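Long-range contacts in ferritin, putative (Archaeoglobus fulgidus, PDB 5LS9), which probably takes up and stores iron inside a hollow 24-subunit ferritin cage, here in a humanized form intended for cell-targeted delivery: residues S28-F33 with D79-P85; F41-M45 with F89-Y93; F62-R66 with D115-F121. The protein carries 10 engineered substitutions. All blocks are in the same frame, centred on the assembly; numbering follows the deposited sequence.

Overall arrangement
From the N terminus, helix 6-35 supplies the first half of contact 1. Helix 39-65 follows and supplies the first halves of contact 2, near its start, and contact 3, at its end. The chain then runs through a long loop. Its last part, 79-85, closes contact 1. Helix 85-112 closes contact 2 at 89-93, and the start of helix 116-146 closes contact 3. The three loops cross, because their ends alternate along the chain. Contacts 1 and 2 touch, with M29 on M45 and V92, and F33 on F41. Contact 3 lies on the opposite side of the chain's centre, its centre about 30 Å from that of contact 2. Together they tie all four long helices.

Contact 1. Residues S28-F33 with D79-P85. Engineered in segment 79-85: D79 (natural residue Pro), E83 (natural residue Asp).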
loop_
_atom_site.group_PDB
_atom_site.type_symbol
_atom_site.label_atom_id
_atom_site.label_comp_id
_atom_site.label_asym_id
_atom_site.label_seq_id
_atom_site.Cartn_x
_atom_site.Cartn_y
_atom_site.Cartn_z
ATOM N N SER F 28 45.286 -32.441 -14.559
ATOM C CA SER F 28 46.690 -32.686 -14.192
ATOM C C SER F 28 47.470 -31.417 -13.828
ATOM O O SER F 28 48.431 -31.484 -13.057
ATOM C CB SER F 28 47.430 -33.427 -15.314
ATOM O OG SER F 28 48.766 -33.736 -14.935
ATOM N N MET F 29 47.089 -30.273 -14.393
ATOM C CA MET F 29 47.702 -28.999 -14.002
ATOM C C MET F 29 47.233 -28.582 -12.606
ATOM O O MET F 29 48.033 -28.095 -11.801
ATOM C CB MET F 29 47.418 -27.902 -15.030
ATOM C CG MET F 29 48.302 -27.995 -16.260
ATOM S SD MET F 29 47.672 -27.060 -17.660
ATOM C CE MET F 29 48.955 -27.361 -18.867
ATOM N N ALA F 30 45.948 -28.797 -12.312
ATOM C CA ALA F 30 45.394 -28.513 -10.978
ATOM C C ALA F 30 46.175 -29.243 -9.887
ATOM O O ALA F 30 46.490 -28.665 -8.848
ATOM C CB ALA F 30 43.921 -28.895 -10.913
ATOM N N SER F 31 46.490 -30.511 -10.137
ATOM C CA SER F 31 47.299 -31.301 -9.221
ATOM C C SER F 31 48.703 -30.715 -9.096
ATOM O O SER F 31 49.247 -30.620 -7.991
ATOM C CB SER F 31 47.378 -32.745 -9.709
ATOM O OG SER F 31 48.027 -32.811 -10.960
ATOM N N TYR F 32 49.280 -30.327 -10.233
ATOM C CA TYR F 32 50.605 -29.709 -10.257
ATOM C C TYR F 32 50.636 -28.469 -9.358
ATOM O O TYR F 32 51.497 -28.352 -8.478
ATOM C CB TYR F 32 51.025 -29.376 -11.699
ATOM C CG TYR F 32 52.199 -28.422 -11.813
ATOM C CD1 TYR F 32 53.488 -28.819 -11.457
ATOM C CD2 TYR F 32 52.020 -27.124 -12.280
ATOM C CE1 TYR F 32 54.561 -27.942 -11.556
ATOM C CE2 TYR F 32 53.086 -26.244 -12.383
ATOM C CZ TYR F 32 54.350 -26.655 -12.022
ATOM O OH TYR F 32 55.392 -25.771 -12.131
ATOM N N PHE F 33 49.675 -27.567 -9.566
ATOM C CA PHE F 33 49.587 -26.320 -8.795
ATOM C C PHE F 33 49.227 -26.567 -7.332
ATOM O O PHE F 33 49.585 -25.766 -6.460
ATOM C CB PHE F 33 48.571 -25.360 -9.428
ATOM C CG PHE F 33 49.071 -24.674 -10.669
ATOM C CD1 PHE F 33 49.988 -23.640 -10.578
ATOM C CD2 PHE F 33 48.615 -25.044 -11.924
ATOM C CE1 PHE F 33 50.450 -22.997 -11.715
ATOM C CE2 PHE F 33 49.076 -24.411 -13.065
ATOM C CZ PHE F 33 49.995 -23.386 -12.961
ATOM N N ASP F 79 50.976 -34.857 -19.243
ATOM C CA ASP F 79 52.228 -34.443 -18.631
ATOM C C ASP F 79 51.995 -34.197 -17.151
ATOM O O ASP F 79 51.042 -33.533 -16.749
ATOM C CB ASP F 79 52.780 -33.185 -19.294
ATOM C CG ASP F 79 53.063 -33.386 -20.763
ATOM O OD1 ASP F 79 52.889 -34.521 -21.250
ATOM O OD2 ASP F 79 53.450 -32.411 -21.437
ATOM N N SER F 80 52.874 -34.767 -16.341
ATOM C CA SER F 80 52.751 -34.690 -14.895
ATOM C C SER F 80 53.465 -33.449 -14.356
ATOM O O SER F 80 53.019 -32.858 -13.365
ATOM C CB SER F 80 53.309 -35.973 -14.265
ATOM O OG SER F 80 53.100 -37.099 -15.118
ATOM N N GLU F 81 54.545 -33.037 -15.030
ATOM C CA GLU F 81 55.411 -31.959 -14.537
ATOM C C GLU F 81 55.637 -30.777 -15.484
ATOM O O GLU F 81 55.464 -30.879 -16.702
ATOM C CB GLU F 81 56.770 -32.538 -14.125
ATOM C CG GLU F 81 56.722 -33.307 -12.814
ATOM C CD GLU F 81 56.115 -32.487 -11.690
ATOM O OE1 GLU F 81 56.439 -31.276 -11.615
ATOM O OE2 GLU F 81 55.310 -33.052 -10.906
ATOM N N TRP F 82 56.033 -29.658 -14.875
ATOM C CA TRP F 82 56.344 -28.410 -15.568
ATOM C C TRP F 82 57.368 -27.598 -14.764
ATOM O O TRP F 82 57.363 -27.615 -13.535
ATOM C CB TRP F 82 55.074 -27.574 -15.789
ATOM C CG TRP F 82 54.159 -28.118 -16.861
ATOM C CD1 TRP F 82 54.275 -27.945 -18.218
ATOM C CD2 TRP F 82 52.996 -28.931 -16.661
ATOM N NE1 TRP F 82 53.256 -28.604 -18.868
ATOM C CE2 TRP F 82 52.459 -29.214 -17.935
ATOM C CE3 TRP F 82 52.361 -29.453 -15.525
ATOM C CZ2 TRP F 82 51.316 -29.988 -18.102
ATOM C CZ3 TRP F 82 51.228 -30.220 -15.697
ATOM C CH2 TRP F 82 50.716 -30.479 -16.974
ATOM N N GLU F 83 58.236 -26.888 -15.479
ATOM C CA GLU F 83 59.290 -26.075 -14.869
ATOM C C GLU F 83 58.740 -25.049 -13.891
ATOM O O GLU F 83 59.287 -24.872 -12.802
ATOM C CB GLU F 83 60.077 -25.328 -15.954
ATOM C CG GLU F 83 60.994 -26.204 -16.793
ATOM C CD GLU F 83 62.377 -26.371 -16.181
ATOM O OE1 GLU F 83 63.130 -25.371 -16.087
ATOM O OE2 GLU F 83 62.715 -27.510 -15.807
ATOM N N SER F 84 57.664 -24.375 -14.298
ATOM C CA SER F 84 57.125 -23.220 -13.575
ATOM C C SER F 84 55.671 -22.908 -13.954
ATOM O O SER F 84 55.212 -23.264 -15.046
ATOM C CB SER F 84 57.971 -21.983 -13.882
ATOM O OG SER F 84 57.950 -21.691 -15.274
ATOM N N PRO F 85 54.947 -22.215 -13.055
ATOM C CA PRO F 85 53.626 -21.692 -13.397
ATOM C C PRO F 85 53.593 -20.974 -14.757
ATOM O O PRO F 85 52.594 -21.058 -15.477
ATOM C CB PRO F 85 53.348 -20.714 -12.259
ATOM C CG PRO F 85 54.044 -21.319 -11.088
ATOM C CD PRO F 85 55.295 -21.941 -11.646
#
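S28 OG donates a hydrogen bond to D79 O at 2.9 Å, from a position tilted out of the carbonyl plane. D79 is engineered, but it takes part through its backbone. S28 O is used within its own helix: Y32 N and S31 OG both donate to it, from the same face of its plane.

The aromatic contacts centre on W82 and Y32. They form a T-shaped (edge-to-face) pair, with the W82 edge at CE3 pointing at the Y32 face and the planes at 66°. W82 CB lies over that ring too. Y32 CG is anti to its N (chi1 165°), which sends the ring out over the loop. Y32 OH reaches the backbone at S84 CA, 3.4 Å away. M29 meets the indole face: its CG is 3.5 Å from W82 CH2, a CH-pi contact, and its CE reaches W82 CZ2 at 3.6 Å. M29 SD adds a Met-aromatic contact.

P85 CB lies in the F33 ring plane, 3.7 Å from F33 CE1. With an alanine at Y32, W82 would probably lose the ring its edge packs on, and a gap would probably open beside S84 and P85.

E81 sets OE1 beside the Y32 ring, while its OE2 forms a salt bridge with R69 of a second subunit. The chemistry is thus mainly apolar: ring packing holds the loop to helix 6-35, and S28 adds a hydrogen bond to a loop carbonyl.

Contact 2. Residues F41-M45 with F89-Y93; sequences FSNWM and FEHVY
F41 O accepts a hydrogen bond from M45 N at 3.2 Å. This is an ordinary helix bond, and it links two of the three residues that close on F89. The contact between the helices is itself wholly apolar. F41, W44 and M45 come from one side, F89 and V92 from the other, and all five are buried.

F89 is the centre. Its ring is met on one face and along its edge. M45 CE sits over the face, 3.8 Å from the ring centroid and displaced toward the rim, which makes a CH-pi contact. The M45 chain bends at chi2 (-76°), and this carries the methyl across to F89. M45 SD lies farther off and oblique, as a Met-aromatic contact. The same methyl also reaches V92 CG2, at 4.1 Å.

W44 and F41 take parts of the F89 edge. The CE1 and CZ side of F89 points at the face of the W44 six-membered ring in a T-shaped (edge-to-face) pair, with planes at 69°. F89 CE1 is 3.6 Å from W44 CZ3. F89 CE2 meets F41 CD2 at 3.7 Å, and there both rings touch by their edges.

I139 and L143 of helix 116-146 also pack on F89. L160 of helix 150-160 touches both F41 and W44, and R163 makes a cation-pi contact with W44.

The two helix segments run nearly parallel, at 18°, but their axes are 13.8 Å apart. Large side chains therefore have to span the middle. Such a pair, joined by a long connection, is that of the diagonal second and third helices in the ferritin four-helix bundle.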
loop_
_atom_site.group_PDB
_atom_site.type_symbol
_atom_site.label_atom_id
_atom_site.label_comp_id
_atom_site.label_asym_id
_atom_site.label_seq_id
_atom_site.Cartn_x
_atom_site.Cartn_y
_atom_site.Cartn_z
ATOM N N PHE F 41 45.491 -20.817 -8.571
ATOM C CA PHE F 41 45.850 -21.445 -9.839
ATOM C C PHE F 41 45.163 -22.804 -9.949
ATOM O O PHE F 41 44.607 -23.147 -10.998
ATOM C CB PHE F 41 47.367 -21.612 -9.950
ATOM C CG PHE F 41 48.089 -20.343 -10.269
ATOM C CD1 PHE F 41 48.326 -19.393 -9.290
ATOM C CD2 PHE F 41 48.521 -20.093 -11.556
ATOM C CE1 PHE F 41 48.984 -18.216 -9.593
ATOM C CE2 PHE F 41 49.183 -18.920 -11.870
ATOM C CZ PHE F 41 49.415 -17.979 -10.886
ATOM N N SER F 42 45.202 -23.566 -8.856
ATOM C CA SER F 42 44.539 -24.874 -8.786
ATOM C C SER F 42 43.049 -24.765 -9.100
ATOM O O SER F 42 42.515 -25.563 -9.867
ATOM C CB SER F 42 44.731 -25.516 -7.404
ATOM O OG SER F 42 43.882 -24.933 -6.434
ATOM N N ASN F 43 42.389 -23.774 -8.504
ATOM C CA ASN F 43 40.974 -23.532 -8.751
ATOM C C ASN F 43 40.680 -23.256 -10.234
ATOM O O ASN F 43 39.709 -23.788 -10.788
ATOM C CB ASN F 43 40.481 -22.367 -7.889
ATOM C CG ASN F 43 39.003 -22.075 -8.092
ATOM O OD1 ASN F 43 38.631 -21.184 -8.865
ATOM N ND2 ASN F 43 38.151 -22.844 -7.420
ATOM N N TRP F 44 41.530 -22.441 -10.863
ATOM C CA TRP F 44 41.374 -22.052 -12.277
ATOM C C TRP F 44 41.376 -23.236 -13.233
ATOM O O TRP F 44 40.550 -23.307 -14.143
ATOM C CB TRP F 44 42.496 -21.107 -12.689
ATOM C CG TRP F 44 42.252 -20.372 -13.976
ATOM C CD1 TRP F 44 41.683 -19.147 -14.107
ATOM C CD2 TRP F 44 42.588 -20.804 -15.302
ATOM N NE1 TRP F 44 41.641 -18.784 -15.426
ATOM C CE2 TRP F 44 42.193 -19.782 -16.183
ATOM C CE3 TRP F 44 43.178 -21.956 -15.830
ATOM C CZ2 TRP F 44 42.365 -19.872 -17.562
ATOM C CZ3 TRP F 44 43.348 -22.046 -17.204
ATOM C CH2 TRP F 44 42.941 -21.008 -18.053
ATOM N N MET F 45 42.315 -24.154 -13.035
ATOM C CA MET F 45 42.394 -25.358 -13.861
ATOM C C MET F 45 41.191 -26.293 -13.636
ATOM O O MET F 45 40.640 -26.828 -14.593
ATOM C CB MET F 45 43.703 -26.090 -13.594
ATOM C CG MET F 45 44.941 -25.273 -13.942
ATOM S SD MET F 45 45.278 -25.178 -15.711
ATOM C CE MET F 45 46.282 -23.707 -15.780
ATOM N N PHE F 89 51.535 -22.420 -18.063
ATOM C CA PHE F 89 50.548 -21.635 -18.820
ATOM C C PHE F 89 50.944 -21.365 -20.268
ATOM O O PHE F 89 50.087 -21.029 -21.078
ATOM C CB PHE F 89 50.228 -20.306 -18.124
ATOM C CG PHE F 89 48.954 -20.335 -17.324
ATOM C CD1 PHE F 89 47.727 -20.469 -17.962
ATOM C CD2 PHE F 89 48.976 -20.221 -15.938
ATOM C CE1 PHE F 89 46.549 -20.493 -17.235
ATOM C CE2 PHE F 89 47.801 -20.243 -15.206
ATOM C CZ PHE F 89 46.586 -20.376 -15.853
ATOM N N GLU F 90 52.229 -21.490 -20.590
ATOM C CA GLU F 90 52.666 -21.426 -21.987
ATOM C C GLU F 90 52.338 -22.709 -22.752
ATOM O O GLU F 90 52.278 -22.695 -23.984
ATOM C CB GLU F 90 54.153 -21.104 -22.092
ATOM C CG GLU F 90 54.443 -19.627 -21.920
ATOM C CD GLU F 90 55.912 -19.306 -22.057
ATOM O OE1 GLU F 90 56.703 -19.838 -21.250
ATOM O OE2 GLU F 90 56.274 -18.520 -22.959
ATOM N N HIS F 91 52.121 -23.807 -22.030
ATOM C CA HIS F 91 51.625 -25.040 -22.646
ATOM C C HIS F 91 50.123 -24.955 -22.916
ATOM O O HIS F 91 49.640 -25.444 -23.944
ATOM C CB HIS F 91 51.918 -26.253 -21.768
ATOM C CG HIS F 91 51.828 -27.553 -22.502
ATOM N ND1 HIS F 91 50.723 -28.375 -22.431
ATOM C CD2 HIS F 91 52.701 -28.167 -23.336
ATOM C CE1 HIS F 91 50.925 -29.445 -23.179
ATOM N NE2 HIS F 91 52.118 -29.343 -23.739
ATOM N N VAL F 92 49.396 -24.334 -21.989
ATOM C CA VAL F 92 47.954 -24.120 -22.136
ATOM C C VAL F 92 47.669 -23.361 -23.434
ATOM O O VAL F 92 46.818 -23.768 -24.223
ATOM C CB VAL F 92 47.368 -23.352 -20.920
ATOM C CG1 VAL F 92 45.924 -22.925 -21.163
ATOM C CG2 VAL F 92 47.451 -24.204 -19.662
ATOM N N TYR F 93 48.390 -22.267 -23.655
ATOM C CA TYR F 93 48.227 -21.478 -24.874
ATOM C C TYR F 93 48.484 -22.349 -26.113
ATOM O O TYR F 93 47.561 -22.602 -26.892
ATOM C CB TYR F 93 49.145 -20.244 -24.840
ATOM C CG TYR F 93 49.038 -19.330 -26.050
ATOM C CD1 TYR F 93 47.818 -18.776 -26.426
ATOM C CD2 TYR F 93 50.167 -19.001 -26.802
ATOM C CE1 TYR F 93 47.720 -17.932 -27.523
ATOM C CE2 TYR F 93 50.077 -18.162 -27.901
ATOM C CZ TYR F 93 48.854 -17.630 -28.258
ATOM O OH TYR F 93 48.771 -16.792 -29.347
#

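Contact 3. Residues F62-R66 with D115-F121; sequences FVSER and DFATYNF
F62 and F121 lie almost flat on each other. Their rings form an offset (parallel-displaced) stack, with centroids 4.2 Å apart and planes at 11°. F121 CD2 lies over the centre of the F62 ring, and the F62 CB packs on the F121 face as a CH-pi contact. The opposite face of F62 carries R66 CG, so the ring is held between an aromatic ring and an alkyl chain. T118 OG1 comes to the F62 edge, 3.4 Å from CE2.

R66 is bent at chi2 (-93°) and chi3, which brings its guanidinium over A117. A117 CB is centred on one face of that group, 3.8 Å from R66 CZ. The salt bridge joins R66 NH2 to D115 OD1 at 2.9 Å, and a weak hydrogen bond runs from R66 NH2 to D115 OD2. The two charged planes are steeply inclined, at 74°. D115 is also the N-cap of helix 116-146: OD1 accepts from T118 N, at 3.1 Å.

The contact joins the end of helix 39-65 to the start of helix 116-146. I4, near the N terminus, touches R66 and D115. Y119 packs on V107, A110 and M111 of helix 85-112.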
loop_
_atom_site.group_PDB
_atom_site.type_symbol
_atom_site.label_atom_id
_atom_site.label_comp_id
_atom_site.label_asym_id
_atom_site.label_seq_id
_atom_site.Cartn_x
_atom_site.Cartn_y
_atom_site.Cartn_z
ATOM N N PHE F 62 25.223 -33.325 -29.610
ATOM C CA PHE F 62 25.010 -32.940 -31.001
ATOM C C PHE F 62 25.060 -34.142 -31.929
ATOM O O PHE F 62 24.113 -34.393 -32.671
ATOM C CB PHE F 62 26.032 -31.900 -31.461
ATOM C CG PHE F 62 25.802 -31.431 -32.871
ATOM C CD1 PHE F 62 24.674 -30.682 -33.190
ATOM C CD2 PHE F 62 26.687 -31.764 -33.880
ATOM C CE1 PHE F 62 24.444 -30.264 -34.484
ATOM C CE2 PHE F 62 26.461 -31.343 -35.180
ATOM C CZ PHE F 62 25.339 -30.591 -35.480
ATOM N N VAL F 63 26.156 -34.887 -31.865
ATOM C CA VAL F 63 26.346 -36.090 -32.687
ATOM C C VAL F 63 25.116 -37.003 -32.648
ATOM O O VAL F 63 24.627 -37.436 -33.699
ATOM C CB VAL F 63 27.597 -36.892 -32.236
ATOM C CG1 VAL F 63 27.645 -38.256 -32.914
ATOM C CG2 VAL F 63 28.875 -36.115 -32.531
ATOM N N SER F 64 24.624 -37.283 -31.441
ATOM C CA SER F 64 23.464 -38.162 -31.262
ATOM C C SER F 64 22.147 -37.515 -31.735
ATOM O O SER F 64 21.211 -38.222 -32.107
ATOM C CB SER F 64 23.342 -38.633 -29.800
ATOM O OG SER F 64 22.439 -37.837 -29.050
ATOM N N GLU F 65 22.062 -36.185 -31.703
ATOM C CA GLU F 65 20.867 -35.495 -32.201
ATOM C C GLU F 65 20.721 -35.710 -33.706
ATOM O O GLU F 65 19.615 -35.966 -34.199
ATOM C CB GLU F 65 20.906 -33.993 -31.873
ATOM C CG GLU F 65 19.555 -33.287 -32.011
ATOM C CD GLU F 65 19.628 -31.775 -31.795
ATOM O OE1 GLU F 65 18.920 -31.262 -30.896
ATOM O OE2 GLU F 65 20.386 -31.094 -32.528
ATOM N N ARG F 66 21.848 -35.647 -34.418
ATOM C CA ARG F 66 21.864 -35.713 -35.886
ATOM C C ARG F 66 21.742 -37.133 -36.475
ATOM O O ARG F 66 21.686 -37.294 -37.695
ATOM C CB ARG F 66 23.143 -35.051 -36.412
ATOM C CG ARG F 66 23.301 -33.589 -36.012
ATOM C CD ARG F 66 22.741 -32.629 -37.054
ATOM N NE ARG F 66 23.574 -32.613 -38.252
ATOM C CZ ARG F 66 23.128 -32.675 -39.503
ATOM N NH1 ARG F 66 21.832 -32.728 -39.776
ATOM N NH2 ARG F 66 23.996 -32.667 -40.504
ATOM N N ASP F 115 27.389 -29.237 -45.068
ATOM C CA ASP F 115 26.680 -29.542 -43.838
ATOM C C ASP F 115 26.459 -28.248 -43.061
ATOM O O ASP F 115 27.218 -27.910 -42.144
ATOM C CB ASP F 115 27.454 -30.560 -43.000
ATOM C CG ASP F 115 26.609 -31.170 -41.899
ATOM O OD1 ASP F 115 25.719 -30.473 -41.364
ATOM O OD2 ASP F 115 26.839 -32.358 -41.574
ATOM N N PHE F 116 25.400 -27.537 -43.438
ATOM C CA PHE F 116 25.075 -26.247 -42.841
ATOM C C PHE F 116 24.680 -26.380 -41.381
ATOM O O PHE F 116 25.108 -25.577 -40.544
ATOM C CB PHE F 116 23.948 -25.564 -43.616
ATOM C CG PHE F 116 24.309 -25.213 -45.030
ATOM C CD1 PHE F 116 25.482 -24.533 -45.311
ATOM C CD2 PHE F 116 23.468 -25.543 -46.076
ATOM C CE1 PHE F 116 25.818 -24.199 -46.605
ATOM C CE2 PHE F 116 23.793 -25.205 -47.376
ATOM C CZ PHE F 116 24.972 -24.530 -47.641
ATOM N N ALA F 117 23.873 -27.393 -41.075
ATOM C CA ALA F 117 23.427 -27.606 -39.702
ATOM C C ALA F 117 24.611 -27.566 -38.735
ATOM O O ALA F 117 24.603 -26.810 -37.763
ATOM C CB ALA F 117 22.687 -28.927 -39.587
ATOM N N THR F 118 25.631 -28.362 -39.040
ATOM C CA THR F 118 26.836 -28.461 -38.225
ATOM C C THR F 118 27.635 -27.150 -38.217
ATOM O O THR F 118 28.011 -26.655 -37.148
ATOM C CB THR F 118 27.709 -29.639 -38.719
ATOM O OG1 THR F 118 26.996 -30.869 -38.506
ATOM C CG2 THR F 118 29.071 -29.699 -38.000
ATOM N N TYR F 119 27.883 -26.588 -39.403
ATOM C CA TYR F 119 28.642 -25.329 -39.527
ATOM C C TYR F 119 28.182 -24.269 -38.521
ATOM O O TYR F 119 29.001 -23.640 -37.848
ATOM C CB TYR F 119 28.529 -24.760 -40.948
ATOM C CG TYR F 119 29.163 -23.391 -41.112
ATOM C CD1 TYR F 119 30.538 -23.253 -41.220
ATOM C CD2 TYR F 119 28.388 -22.239 -41.153
ATOM C CE1 TYR F 119 31.122 -22.008 -41.371
ATOM C CE2 TYR F 119 28.963 -20.989 -41.301
ATOM C CZ TYR F 119 30.335 -20.883 -41.413
ATOM O OH TYR F 119 30.946 -19.657 -41.554
ATOM N N ASN F 120 26.866 -24.077 -38.443
ATOM C CA ASN F 120 26.262 -23.143 -37.489
ATOM C C ASN F 120 26.568 -23.472 -36.028
ATOM O O ASN F 120 26.963 -22.599 -35.259
ATOM C CB ASN F 120 24.741 -23.104 -37.674
ATOM C CG ASN F 120 24.307 -22.231 -38.831
ATOM O OD1 ASN F 120 23.515 -22.652 -39.667
ATOM N ND2 ASN F 120 24.795 -21.000 -38.870
ATOM N N PHE F 121 26.355 -24.732 -35.657
ATOM C CA PHE F 121 26.639 -25.218 -34.303
ATOM C C PHE F 121 28.099 -24.964 -33.919
ATOM O O PHE F 121 28.384 -24.572 -32.786
ATOM C CB PHE F 121 26.292 -26.721 -34.203
ATOM C CG PHE F 121 26.812 -27.402 -32.960
ATOM C CD1 PHE F 121 26.262 -27.133 -31.721
ATOM C CD2 PHE F 121 27.836 -28.338 -33.039
ATOM C CE1 PHE F 121 26.730 -27.772 -30.576
ATOM C CE2 PHE F 121 28.312 -28.977 -31.898
ATOM C CZ PHE F 121 27.756 -28.696 -30.663
#